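Local coordinates for 4-oxalocrotonate decarboxylase NahK (Pseudomonas putida, PDB 5D2K), which catalyses the metal-assisted decarboxylation of (3E)-2-oxohex-3-enedioate to 2-oxopent-4-enoate and carbon dioxide, a step in naphthalene degradation, at residues L27-I32 with K107-K112; E116-T121 with G234-T239; D140-T145 with A180-V185; D150-N155 with V164-S169. The protein carries 1 engineered substitution. All coordinates share one frame; numbering follows the deposited sequence.

How the contacts relate
The four contacts fall into two groups on opposite sides of the chain's centre. Contacts 1 and 4, with centres 9 Å apart, are joined through His110: its NE2 lies 2.6 Å from Ser151 O, a probable hydrogen bond. Contacts 2 and 3, also 9 Å apart between centres, share a sheet in which strands 112-121 and 139-149 are neighbours, with Ser118 O 2.8 Å from Ile143 N. The active site lies between the groups. Contact 2 supplies Glu116 to the magnesium ion, contact 4 supplies Ser169 to 2-oxoadipate, and the Ser169 side chain is about 8 Å from the metal. Contacts 1 and 3 are peripheral, with centres 32 Å apart.

Contact 1: L27-I32 with K107-K112; sequences LNVHDI and KLIHPK
The Schellman motif that ends helix 12-27 sets its C-prime residue, Val29, against Ile109 in the loop leading to strand 112-121. The motif is identified by the bonds from His30 N to Ala25 O and from Val29 N to Glu26 O, together with a positive phi of 56° at Val29. No hydrogen bond crosses between 27-32 and 107-112, so the 243 Å² they bury is van der Waals packing near the surface. Val29 lays both methyls against the Lys107-Leu108 peptide: CG1, anti to the backbone N (chi1 -161°), lies 3.5 Å from Leu108 O, while CG2 is 3.7 Å from Lys107 O. Ile109 answers from the facing loop. Its CG1 is 4.1 Å from Val29 CG1, and its CD1 reaches along the turn to His30 O at 3.4 Å. An alanine in place of Val29 would probably open a gap over the Lys107-Leu108 peptide and deprive Ile109 CG1 of its apolar partner. Beyond the turn, His30 ND1 donates to Asp31 O at 3.0 Å, within the imidazole plane but from above the carbonyl plane. Ile109 is held by its own backbone, since its N is bonded to Asp150 OD2. Its other branch, CG2, sits 3.7 Å above the His110 ring plane, over the ring centre.

Contact 2: E116-T121 with G234-T239; sequences EISVVT and GTFIMT. With MG (magnesium ion), chain C.
Glu116 and Met238 cross at about a right angle, with the methyl CE of Met238 3.6 Å from Glu116 OE1. The carboxylate thereby has a thioether chain beside it while its other oxygen, OE2, binds the magnesium ion at 2.0 Å; OE1 accepts a hydrogen bond from a water that is also a metal ligand. Glu114 and Glu147 supply further ligands to the ion. Phe236 and Val120 likewise meet nearly perpendicularly: Val120 CG2 comes to the ring edge, in its plane, 3.9 Å from Phe236 CD1. Ser118 OG approaches the same ring obliquely, 3.5 Å from Phe236 CZ, and has its polar partner in Thr145 OG1. These side chains share one face of an antiparallel pair, strands 112-121 and 236-238, whose directions differ by 158°; Val119 with Ile237 is the hydrogen-bonded pair. On the reverse face, Val119 CG2 packs 4.0 Å from Ile237 CB, beside helix 213-225. At one end of the ladder Ile117 O accepts from both Thr239 OG1, 2.7 Å away in the carbonyl plane, and Thr239 N. At the other, chi1 of 68° places Thr121 OG1 between its backbone N and carbonyl carbon, where it accepts from Thr235 N at 3.2 Å and weakly from Gly234 N. A valine at Thr121 would probably leave Thr235 N without this acceptor and hold the turn at Gly234 less firmly.

Contact 3: D140-T145 with A180-V185; sequences DYVIPT and ASLEEV
Tyr141, whose CB rests 3.3 Å from Ala180 O, has Asp140 OD1 at one edge of its ring, in plane. No atom of 180-185 comes within 4.2 Å of the ring itself. Asp140 and Tyr141 form a classic beta bulge, both facing Val120 of the adjacent strand 112-121, at the beginning of strand 139-149. Just past the bulge, Val142 N donates to Ala180 O at 2.8 Å with an N-H...O angle of 157°, the donor tilted 26° from the carbonyl plane. This bond fastens the strand to the loop that follows strand 170-175. The same oxygen lies 3.4 Å from Val142 CG2, which chi1 of -49° puts between the backbone N and the carbonyl carbon. In the conformer of Val185 described, one of two, CG2 of Val142 meets CG2 of Val185 tip to tip at 3.9 Å. Val142's other methyl, CG1, is 4.2 Å from Leu182 CD1, so the valine spans the 3-10 turn 182-184 from its first residue to the residue after it. Leu182 packs in turn on Leu187, and Val185 on Leu261. A water completes the join, donating to Asp140 O at 2.5 Å and accepting from Leu182 N at 2.7 Å.

Contact 4: D150-N155 with V164-S169; sequences DSRYEN and VADNAS. With OOG (2-oxoadipic acid), chain D.
Arg152 grips Asp166 side-on, and nearly every polar atom of the pair has a partner. Arg152 NE donates to the syn lone pair of Asp166 OD1 at 2.8 Å, close to the guanidinium plane, in a salt bridge; the two planar groups stand 89° apart. NH1 reaches past the carboxylate to Asp166 O at 3.0 Å and adds only a weak bond to OD1, while NH2 is taken by Ser170 O. Asp166 O also accepts from Ser169 N, which arrives on the opposite face of the carbonyl plane from NH1. The second carboxylate oxygen, OD2, receives Arg152 N at 2.9 Å in an almost straight bond (174°), and also a hydrogen bond from a water. That water also donates to Ser169 OG, 2.8 Å from it, and hydrogen-bonds Ser151 OG. Ser169 OG in turn donates to O1 of 2-oxoadipate at 2.8 Å, so the buried salt bridge stands, through one water, in the second shell of the ligand pocket. A chi1 of 176° swings Ser151 OG away from its own N, where it accepts from Tyr153 N two residues on, an ST turn. Asp150 N is satisfied by Ser169 O at 2.9 Å. A Schellman motif with Asn167 as C-prime residue ends helix 160-165. The contact ties that helix end to the loop leaving strand 139-149, with Ile22 of helix 12-27 against Ala165 and Asp166, and helix 44-60 against Val164.

Contact 1: L27-I32 with K107-K112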
loop_
_atom_site.group_PDB
_atom_site.type_symbol
_atom_site.label_atom_id
_atom_site.label_comp_id
_atom_site.label_asym_id
_atom_site.label_seq_id
_atom_site.Cartn_x
_atom_site.Cartn_y
_atom_site.Cartn_z
ATOM N N LEU A 27 -15.369 -6.168 1.582
ATOM C CA LEU A 27 -15.996 -6.710 2.788
ATOM C C LEU A 27 -16.694 -8.048 2.561
ATOM O O LEU A 27 -16.831 -8.843 3.492
ATOM C CB LEU A 27 -17.000 -5.704 3.350
ATOM C CG LEU A 27 -16.374 -4.391 3.803
ATOM C CD1 LEU A 27 -17.475 -3.454 4.262
ATOM C CD2 LEU A 27 -15.390 -4.667 4.924
ATOM N N ASN A 28 -17.136 -8.294 1.332
ATOM C CA ASN A 28 -17.862 -9.524 1.036
ATOM C C ASN A 28 -17.145 -10.448 0.057
ATOM O O ASN A 28 -17.723 -11.416 -0.447
ATOM C CB ASN A 28 -19.261 -9.162 0.532
ATOM C CG ASN A 28 -20.065 -8.421 1.586
ATOM O OD1 ASN A 28 -20.651 -9.041 2.475
ATOM N ND2 ASN A 28 -20.067 -7.094 1.519
ATOM N N VAL A 29 -15.863 -10.160 -0.179
ATOM C CA VAL A 29 -14.936 -11.072 -0.843
ATOM C C VAL A 29 -15.422 -11.519 -2.232
ATOM O O VAL A 29 -15.653 -12.716 -2.481
ATOM C CB VAL A 29 -14.658 -12.327 0.042
ATOM C CG1 VAL A 29 -13.376 -13.010 -0.402
ATOM C CG2 VAL A 29 -14.569 -11.956 1.527
ATOM N N HIS A 30 -15.585 -10.554 -3.137
ATOM C CA HIS A 30 -15.878 -10.875 -4.535
ATOM C C HIS A 30 -15.306 -9.811 -5.434
ATOM O O HIS A 30 -15.127 -8.659 -5.002
ATOM C CB HIS A 30 -17.390 -11.017 -4.770
ATOM C CG HIS A 30 -18.170 -9.756 -4.536
ATOM N ND1 HIS A 30 -18.263 -8.748 -5.474
ATOM C CD2 HIS A 30 -18.905 -9.349 -3.474
ATOM C CE1 HIS A 30 -19.014 -7.770 -4.994
ATOM N NE2 HIS A 30 -19.421 -8.113 -3.783
ATOM N N ASP A 31 -15.033 -10.165 -6.687
ATOM C CA ASP A 31 -14.537 -9.156 -7.605
ATOM C C ASP A 31 -15.690 -8.380 -8.253
ATOM O O ASP A 31 -16.873 -8.722 -8.090
ATOM C CB ASP A 31 -13.576 -9.765 -8.660
ATOM C CG ASP A 31 -14.212 -10.839 -9.536
ATOM O OD1 ASP A 31 -15.416 -10.753 -9.836
ATOM O OD2 ASP A 31 -13.475 -11.765 -9.954
ATOM N N ILE A 32 -15.331 -7.290 -8.918
ATOM C CA ILE A 32 -16.267 -6.434 -9.630
ATOM C C ILE A 32 -15.613 -5.991 -10.930
ATOM O O ILE A 32 -14.397 -6.152 -11.116
ATOM C CB ILE A 32 -16.673 -5.183 -8.817
ATOM C CG1 ILE A 32 -15.423 -4.412 -8.375
ATOM C CG2 ILE A 32 -17.547 -5.570 -7.623
ATOM C CD1 ILE A 32 -15.735 -3.066 -7.741
ATOM N N LYS A 107 -11.022 -14.870 3.213
ATOM C CA LYS A 107 -11.470 -13.483 3.273
ATOM C C LYS A 107 -10.847 -12.662 2.149
ATOM O O LYS A 107 -10.995 -11.437 2.106
ATOM C CB LYS A 107 -11.118 -12.869 4.630
ATOM C CG LYS A 107 -11.718 -13.611 5.813
ATOM C CD LYS A 107 -11.495 -12.852 7.113
ATOM C CE LYS A 107 -12.335 -13.437 8.240
ATOM N NZ LYS A 107 -13.801 -13.314 7.961
ATOM N N LEU A 108 -10.136 -13.348 1.260
ATOM C CA LEU A 108 -9.395 -12.711 0.179
ATOM C C LEU A 108 -9.817 -13.282 -1.172
ATOM O O LEU A 108 -10.319 -14.407 -1.255
ATOM C CB LEU A 108 -7.891 -12.893 0.400
ATOM C CG LEU A 108 -7.385 -12.416 1.761
ATOM C CD1 LEU A 108 -5.873 -12.624 1.858
ATOM C CD2 LEU A 108 -7.744 -10.936 1.998
ATOM N N ILE A 109 -9.610 -12.504 -2.227
ATOM C CA ILE A 109 -10.113 -12.854 -3.554
ATOM C C ILE A 109 -9.048 -13.563 -4.386
ATOM O O ILE A 109 -9.252 -14.694 -4.851
ATOM C CB ILE A 109 -10.601 -11.596 -4.293
ATOM C CG1 ILE A 109 -11.759 -10.949 -3.524
ATOM C CG2 ILE A 109 -11.042 -11.939 -5.711
ATOM C CD1 ILE A 109 -11.992 -9.488 -3.874
ATOM N N HIS A 110 -7.907 -12.901 -4.571
ATOM C CA HIS A 110 -6.782 -13.456 -5.325
ATOM C C HIS A 110 -5.496 -12.753 -4.886
ATOM O O HIS A 110 -4.897 -11.978 -5.650
ATOM C CB HIS A 110 -6.992 -13.325 -6.848
ATOM C CG HIS A 110 -7.580 -12.015 -7.289
ATOM N ND1 HIS A 110 -8.284 -11.882 -8.470
ATOM C CD2 HIS A 110 -7.567 -10.782 -6.723
ATOM C CE1 HIS A 110 -8.677 -10.629 -8.612
ATOM N NE2 HIS A 110 -8.260 -9.944 -7.562
ATOM N N PRO A 111 -5.073 -13.017 -3.644
ATOM C CA PRO A 111 -4.034 -12.213 -2.995
ATOM C C PRO A 111 -2.613 -12.467 -3.482
ATOM O O PRO A 111 -2.269 -13.563 -3.937
ATOM C CB PRO A 111 -4.155 -12.622 -1.524
ATOM C CG PRO A 111 -4.642 -14.038 -1.586
ATOM C CD PRO A 111 -5.631 -14.024 -2.723
ATOM N N LYS A 112 -1.811 -11.409 -3.383
ATOM C CA LYS A 112 -0.385 -11.443 -3.676
ATOM C C LYS A 112 0.357 -10.762 -2.539
ATOM O O LYS A 112 -0.214 -9.904 -1.864
ATOM C CB LYS A 112 -0.053 -10.715 -4.981
ATOM C CG LYS A 112 -0.749 -11.220 -6.229
ATOM C CD LYS A 112 -0.298 -10.382 -7.426
ATOM C CE LYS A 112 -1.112 -10.692 -8.672
ATOM N NZ LYS A 112 -0.938 -12.102 -9.101
#

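Contact 2: E116-T121 with G234-T239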
loop_
_atom_site.group_PDB
_atom_site.type_symbol
_atom_site.label_atom_id
_atom_site.label_comp_id
_atom_site.label_asym_id
_atom_site.label_seq_id
_atom_site.Cartn_x
_atom_site.Cartn_y
_atom_site.Cartn_z
ATOM N N GLU A 116 8.192 -4.711 1.446
ATOM C CA GLU A 116 8.336 -3.250 1.535
ATOM C C GLU A 116 9.108 -2.825 2.771
ATOM O O GLU A 116 9.337 -3.621 3.684
ATOM C CB GLU A 116 6.957 -2.558 1.541
ATOM C CG GLU A 116 6.002 -3.126 0.491
ATOM C CD GLU A 116 4.841 -2.234 0.107
ATOM O OE1 GLU A 116 4.812 -1.038 0.462
ATOM O OE2 GLU A 116 3.956 -2.743 -0.602
ATOM N N ILE A 117 9.517 -1.562 2.796
ATOM C CA ILE A 117 10.026 -0.995 4.029
ATOM C C ILE A 117 9.115 0.175 4.414
ATOM O O ILE A 117 8.727 1.010 3.578
ATOM C CB ILE A 117 11.530 -0.580 3.912
ATOM C CG1 ILE A 117 12.103 -0.195 5.284
ATOM C CG2 ILE A 117 11.728 0.523 2.905
ATOM C CD1 ILE A 117 12.168 -1.360 6.299
ATOM N N SER A 118 8.702 0.174 5.675
ATOM C CA SER A 118 7.834 1.230 6.175
ATOM C C SER A 118 8.579 2.152 7.110
ATOM O O SER A 118 9.626 1.790 7.655
ATOM C CB SER A 118 6.630 0.647 6.915
ATOM O OG SER A 118 5.911 -0.229 6.081
ATOM N N VAL A 119 8.016 3.339 7.300
ATOM C CA VAL A 119 8.537 4.291 8.279
ATOM C C VAL A 119 7.413 4.752 9.186
ATOM O O VAL A 119 6.239 4.692 8.816
ATOM C CB VAL A 119 9.196 5.539 7.614
ATOM C CG1 VAL A 119 10.382 5.127 6.756
ATOM C CG2 VAL A 119 8.171 6.337 6.795
ATOM N N VAL A 120 7.776 5.179 10.391
ATOM C CA VAL A 120 6.853 5.906 11.259
ATOM C C VAL A 120 7.423 7.296 11.439
ATOM O O VAL A 120 8.600 7.443 11.735
ATOM C CB VAL A 120 6.662 5.196 12.624
ATOM C CG1 VAL A 120 5.934 6.094 13.615
ATOM C CG2 VAL A 120 5.870 3.912 12.429
ATOM N N THR A 121 6.600 8.321 11.233
ATOM C CA THR A 121 7.083 9.696 11.327
ATOM C C THR A 121 6.955 10.237 12.747
ATOM O O THR A 121 6.151 9.736 13.530
ATOM C CB THR A 121 6.319 10.637 10.377
ATOM O OG1 THR A 121 4.957 10.789 10.823
ATOM C CG2 THR A 121 6.339 10.094 8.952
ATOM N N GLY A 234 3.499 10.848 13.553
ATOM C CA GLY A 234 3.094 9.563 14.092
ATOM C C GLY A 234 2.446 8.640 13.082
ATOM O O GLY A 234 1.835 7.643 13.458
ATOM N N THR A 235 2.577 8.963 11.799
ATOM C CA THR A 235 1.964 8.160 10.751
ATOM C C THR A 235 2.875 7.024 10.283
ATOM O O THR A 235 4.061 7.223 10.027
ATOM C CB THR A 235 1.575 9.034 9.538
ATOM O OG1 THR A 235 0.700 10.088 9.979
ATOM C CG2 THR A 235 0.865 8.211 8.450
ATOM N N PHE A 236 2.283 5.839 10.170
ATOM C CA PHE A 236 2.931 4.660 9.589
ATOM C C PHE A 236 2.744 4.713 8.078
ATOM O O PHE A 236 1.622 4.854 7.600
ATOM C CB PHE A 236 2.318 3.395 10.205
ATOM C CG PHE A 236 2.767 2.088 9.593
ATOM C CD1 PHE A 236 3.922 1.461 10.024
ATOM C CD2 PHE A 236 1.969 1.435 8.673
ATOM C CE1 PHE A 236 4.295 0.225 9.501
ATOM C CE2 PHE A 236 2.341 0.203 8.147
ATOM C CZ PHE A 236 3.510 -0.394 8.561
ATOM N N ILE A 237 3.851 4.630 7.334
ATOM C CA ILE A 237 3.824 4.705 5.867
ATOM C C ILE A 237 4.528 3.521 5.222
ATOM O O ILE A 237 5.723 3.316 5.437
ATOM C CB ILE A 237 4.506 5.995 5.341
ATOM C CG1 ILE A 237 3.951 7.239 6.031
ATOM C CG2 ILE A 237 4.382 6.095 3.813
ATOM C CD1 ILE A 237 4.755 8.489 5.696
ATOM N N MET A 238 3.805 2.769 4.400
ATOM C CA MET A 238 4.413 1.697 3.607
ATOM C C MET A 238 4.866 2.295 2.287
ATOM O O MET A 238 4.037 2.803 1.534
ATOM C CB MET A 238 3.418 0.558 3.371
ATOM C CG MET A 238 2.950 -0.103 4.644
ATOM S SD MET A 238 1.887 -1.534 4.318
ATOM C CE MET A 238 2.850 -2.448 3.177
ATOM N N THR A 239 6.164 2.247 1.989
ATOM C CA THR A 239 6.676 3.111 0.928
ATOM C C THR A 239 6.633 2.513 -0.469
ATOM O O THR A 239 6.855 3.234 -1.444
ATOM C CB THR A 239 8.133 3.579 1.232
ATOM O OG1 THR A 239 9.017 2.456 1.331
ATOM C CG2 THR A 239 8.185 4.398 2.539
HETATM MG MG MG C . 2.365 -2.194 -1.704
HETATM O O HOH W 1 2.559 -0.289 -0.867
HETATM O O HOH W 2 9.420 -0.082 0.393
#

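Contact 3: D140-T145 with A180-V185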
loop_
_atom_site.group_PDB
_atom_site.type_symbol
_atom_site.label_atom_id
_atom_site.label_comp_id
_atom_site.label_asym_id
_atom_site.label_seq_id
_atom_site.Cartn_x
_atom_site.Cartn_y
_atom_site.Cartn_z
ATOM N N ASP A 140 11.016 8.661 12.409
ATOM C CA ASP A 140 11.277 8.163 13.761
ATOM C C ASP A 140 12.028 6.841 13.689
ATOM O O ASP A 140 13.129 6.710 14.226
ATOM C CB ASP A 140 9.940 8.005 14.507
ATOM C CG ASP A 140 10.094 7.946 16.017
ATOM O OD1 ASP A 140 11.232 7.813 16.504
ATOM O OD2 ASP A 140 9.053 8.033 16.704
ATOM N N TYR A 141 11.445 5.866 13.007
ATOM C CA TYR A 141 12.098 4.569 12.835
ATOM C C TYR A 141 11.523 3.845 11.616
ATOM O O TYR A 141 10.567 4.315 10.985
ATOM C CB TYR A 141 11.957 3.713 14.105
ATOM C CG TYR A 141 10.534 3.500 14.585
ATOM C CD1 TYR A 141 9.900 4.444 15.393
ATOM C CD2 TYR A 141 9.837 2.347 14.254
ATOM C CE1 TYR A 141 8.597 4.253 15.838
ATOM C CE2 TYR A 141 8.532 2.140 14.696
ATOM C CZ TYR A 141 7.924 3.098 15.486
ATOM O OH TYR A 141 6.633 2.893 15.920
ATOM N N VAL A 142 12.128 2.713 11.274
ATOM C CA VAL A 142 11.738 1.956 10.090
ATOM C C VAL A 142 11.208 0.579 10.500
ATOM O O VAL A 142 11.595 0.061 11.549
ATOM C CB VAL A 142 12.918 1.818 9.112
ATOM C CG1 VAL A 142 13.562 3.193 8.884
ATOM C CG2 VAL A 142 13.935 0.817 9.638
ATOM N N ILE A 143 10.310 0.024 9.681
ATOM C CA ILE A 143 9.633 -1.241 9.973
ATOM C C ILE A 143 9.564 -2.148 8.749
ATOM O O ILE A 143 8.874 -1.820 7.785
ATOM C CB ILE A 143 8.191 -1.000 10.468
ATOM C CG1 ILE A 143 8.189 -0.190 11.768
ATOM C CG2 ILE A 143 7.451 -2.318 10.655
ATOM C CD1 ILE A 143 6.796 0.185 12.226
ATOM N N PRO A 144 10.272 -3.296 8.784
ATOM C CA PRO A 144 10.098 -4.283 7.705
ATOM C C PRO A 144 8.633 -4.690 7.601
ATOM O O PRO A 144 8.029 -5.011 8.623
ATOM C CB PRO A 144 10.975 -5.451 8.155
ATOM C CG PRO A 144 12.089 -4.781 8.929
ATOM C CD PRO A 144 11.349 -3.687 9.712
ATOM N N THR A 145 8.063 -4.625 6.399
ATOM C CA THR A 145 6.629 -4.845 6.224
ATOM C C THR A 145 6.342 -5.590 4.927
ATOM O O THR A 145 6.823 -5.194 3.863
ATOM C CB THR A 145 5.842 -3.509 6.186
ATOM O OG1 THR A 145 6.167 -2.711 7.327
ATOM C CG2 THR A 145 4.331 -3.749 6.167
ATOM N N ALA A 180 14.196 -0.333 13.591
ATOM C CA ALA A 180 15.268 0.540 14.062
ATOM C C ALA A 180 15.239 1.993 13.578
ATOM O O ALA A 180 14.585 2.339 12.601
ATOM C CB ALA A 180 16.592 -0.076 13.677
ATOM N N SER A 181 15.984 2.838 14.283
ATOM C CA SER A 181 16.163 4.239 13.906
ATOM C C SER A 181 16.730 4.392 12.502
ATOM O O SER A 181 17.534 3.585 12.056
ATOM C CB SER A 181 17.090 4.934 14.906
ATOM O OG SER A 181 16.526 4.916 16.205
ATOM N N LEU A 182 16.312 5.449 11.813
ATOM C CA LEU A 182 16.767 5.673 10.450
ATOM C C LEU A 182 18.289 5.763 10.318
ATOM O O LEU A 182 18.857 5.265 9.353
ATOM C CB LEU A 182 16.125 6.945 9.884
ATOM C CG LEU A 182 16.522 7.306 8.452
ATOM C CD1 LEU A 182 16.165 6.180 7.464
ATOM C CD2 LEU A 182 15.868 8.619 8.051
ATOM N N GLU A 183 18.981 6.362 11.281
ATOM C CA GLU A 183 20.422 6.559 11.151
ATOM C C GLU A 183 21.188 5.234 11.137
ATOM O O GLU A 183 22.338 5.174 10.701
ATOM C CB GLU A 183 20.946 7.451 12.277
ATOM C CG GLU A 183 21.018 6.774 13.631
ATOM C CD GLU A 183 21.553 7.700 14.706
ATOM O OE1 GLU A 183 21.963 8.831 14.364
ATOM O OE2 GLU A 183 21.564 7.300 15.889
ATOM N N GLU A 184 20.543 4.171 11.624
ATOM C CA GLU A 184 21.150 2.837 11.669
ATOM C C GLU A 184 20.913 2.004 10.410
ATOM O O GLU A 184 21.483 0.922 10.255
ATOM C CB GLU A 184 20.604 2.030 12.847
ATOM C CG GLU A 184 20.765 2.636 14.219
ATOM C CD GLU A 184 20.082 1.775 15.268
ATOM O OE1 GLU A 184 19.021 2.180 15.791
ATOM O OE2 GLU A 184 20.595 0.673 15.547
ATOM N N VAL A 185 20.038 2.483 9.537
ATOM C CA VAL A 185 19.597 1.711 8.376
ATOM C C VAL A 185 19.720 2.513 7.081
ATOM O O VAL A 185 19.155 3.607 6.962
ATOM C CB VAL A 185 18.124 1.255 8.519
ATOM C CG1 VAL A 185 17.770 0.242 7.423
ATOM C CG2 VAL A 185 17.860 0.666 9.909
HETATM O O HOH W 3 15.190 7.575 13.074
#

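Contact 4: D150-N155 with V164-S169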
loop_
_atom_site.group_PDB
_atom_site.type_symbol
_atom_site.label_atom_id
_atom_site.label_comp_id
_atom_site.label_asym_id
_atom_site.label_seq_id
_atom_site.Cartn_x
_atom_site.Cartn_y
_atom_site.Cartn_z
ATOM N N ASP A 150 -4.719 -7.194 -2.926
ATOM C CA ASP A 150 -5.837 -8.015 -3.375
ATOM C C ASP A 150 -6.837 -7.134 -4.102
ATOM O O ASP A 150 -7.848 -6.709 -3.533
ATOM C CB ASP A 150 -6.478 -8.727 -2.171
ATOM C CG ASP A 150 -7.430 -9.835 -2.573
ATOM O OD1 ASP A 150 -7.186 -10.475 -3.610
ATOM O OD2 ASP A 150 -8.418 -10.071 -1.846
ATOM N N SER A 151 -6.551 -6.839 -5.367
ATOM C CA SER A 151 -7.436 -5.980 -6.145
ATOM C C SER A 151 -8.836 -6.560 -6.203
ATOM O O SER A 151 -9.000 -7.762 -6.415
ATOM C CB SER A 151 -6.898 -5.801 -7.563
ATOM O OG SER A 151 -7.802 -5.033 -8.354
ATOM N N ARG A 152 -9.837 -5.714 -6.014
ATOM C CA ARG A 152 -11.212 -6.183 -6.126
ATOM C C ARG A 152 -11.656 -6.282 -7.596
ATOM O O ARG A 152 -12.783 -6.673 -7.866
ATOM C CB ARG A 152 -12.155 -5.275 -5.316
ATOM C CG ARG A 152 -12.359 -5.742 -3.854
ATOM C CD ARG A 152 -11.034 -5.887 -3.064
ATOM N NE ARG A 152 -10.359 -4.597 -2.916
ATOM C CZ ARG A 152 -9.465 -4.311 -1.971
ATOM N NH1 ARG A 152 -8.912 -3.095 -1.941
ATOM N NH2 ARG A 152 -9.126 -5.213 -1.048
ATOM N N TYR A 153 -10.775 -5.958 -8.540
ATOM C CA TYR A 153 -11.126 -6.095 -9.956
ATOM C C TYR A 153 -10.706 -7.447 -10.489
ATOM O O TYR A 153 -9.671 -7.981 -10.101
ATOM C CB TYR A 153 -10.504 -4.965 -10.781
ATOM C CG TYR A 153 -10.963 -3.622 -10.285
ATOM C CD1 TYR A 153 -12.299 -3.253 -10.358
ATOM C CD2 TYR A 153 -10.063 -2.742 -9.706
ATOM C CE1 TYR A 153 -12.727 -2.028 -9.879
ATOM C CE2 TYR A 153 -10.472 -1.522 -9.220
ATOM C CZ TYR A 153 -11.804 -1.169 -9.311
ATOM O OH TYR A 153 -12.184 0.054 -8.827
ATOM N N GLU A 154 -11.541 -7.999 -11.372
ATOM C CA GLU A 154 -11.349 -9.348 -11.888
ATOM C C GLU A 154 -10.002 -9.502 -12.572
ATOM O O GLU A 154 -9.544 -8.597 -13.273
ATOM C CB GLU A 154 -12.473 -9.723 -12.865
ATOM C CG GLU A 154 -12.294 -11.100 -13.493
ATOM C CD GLU A 154 -13.515 -11.567 -14.254
ATOM O OE1 GLU A 154 -14.476 -10.782 -14.375
ATOM O OE2 GLU A 154 -13.509 -12.724 -14.727
ATOM N N ASN A 155 -9.385 -10.660 -12.339
ATOM C CA ASN A 155 -8.085 -11.029 -12.891
ATOM C C ASN A 155 -6.972 -10.069 -12.501
ATOM O O ASN A 155 -5.957 -9.977 -13.195
ATOM C CB ASN A 155 -8.162 -11.146 -14.414
ATOM C CG ASN A 155 -8.467 -12.560 -14.871
ATOM O OD1 ASN A 155 -9.631 -12.952 -14.990
ATOM N ND2 ASN A 155 -7.418 -13.340 -15.120
ATOM N N VAL A 164 -7.111 3.349 -7.855
ATOM C CA VAL A 164 -7.189 4.360 -6.813
ATOM C C VAL A 164 -8.527 4.285 -6.082
ATOM O O VAL A 164 -8.568 4.347 -4.858
ATOM C CB VAL A 164 -6.980 5.771 -7.393
ATOM C CG1 VAL A 164 -7.387 6.836 -6.392
ATOM C CG2 VAL A 164 -5.520 5.951 -7.799
ATOM N N ALA A 165 -9.618 4.158 -6.835
ATOM C CA ALA A 165 -10.947 4.084 -6.243
ATOM C C ALA A 165 -11.094 2.870 -5.317
ATOM O O ALA A 165 -11.858 2.916 -4.350
ATOM C CB ALA A 165 -12.015 4.041 -7.347
ATOM N N ASP A 166 -10.369 1.796 -5.645
ATOM C CA ASP A 166 -10.302 0.556 -4.856
ATOM C C ASP A 166 -9.184 0.600 -3.792
ATOM O O ASP A 166 -8.635 -0.435 -3.391
ATOM C CB ASP A 166 -10.103 -0.631 -5.819
ATOM C CG ASP A 166 -10.181 -1.997 -5.142
ATOM O OD1 ASP A 166 -11.000 -2.188 -4.226
ATOM O OD2 ASP A 166 -9.407 -2.892 -5.556
ATOM N N ASN A 167 -8.858 1.805 -3.331
ATOM C CA ASN A 167 -7.874 1.989 -2.272
ATOM C C ASN A 167 -6.543 1.288 -2.565
ATOM O O ASN A 167 -5.925 0.692 -1.683
ATOM C CB ASN A 167 -8.434 1.507 -0.931
ATOM C CG ASN A 167 -7.595 1.982 0.239
ATOM O OD1 ASN A 167 -6.976 3.041 0.160
ATOM N ND2 ASN A 167 -7.549 1.197 1.309
ATOM N N ALA A 168 -6.118 1.376 -3.819
ATOM C CA ALA A 168 -4.835 0.817 -4.256
ATOM C C ALA A 168 -4.668 -0.657 -3.853
ATOM O O ALA A 168 -3.573 -1.091 -3.519
ATOM C CB ALA A 168 -3.685 1.660 -3.712
ATOM N N SER A 169 -5.766 -1.416 -3.914
ATOM C CA SER A 169 -5.750 -2.877 -3.718
ATOM C C SER A 169 -5.364 -3.313 -2.297
ATOM O O SER A 169 -5.025 -4.476 -2.066
ATOM C CB SER A 169 -4.801 -3.544 -4.725
ATOM O OG SER A 169 -5.068 -3.118 -6.061
HETATM C C2 OOG D . -1.733 -1.736 -6.571
HETATM C C3 OOG D . -0.969 -1.716 -5.259
HETATM C C4 OOG D . 0.434 -1.182 -5.461
HETATM C C6 OOG D . 2.789 -1.328 -4.351
HETATM O O4 OOG D . 3.488 -1.492 -3.324
HETATM O O3 OOG D . 3.328 -1.146 -5.473
HETATM C C5 OOG D . 1.286 -1.371 -4.226
HETATM C C1 OOG D . -1.656 -3.114 -7.198
HETATM O O1 OOG D . -2.702 -3.807 -7.366
HETATM O O2 OOG D . -0.537 -3.563 -7.559
HETATM O O5 OOG D . 0.816 -1.556 -3.125
HETATM O O HOH W 4 -7.460 -2.508 -7.404
#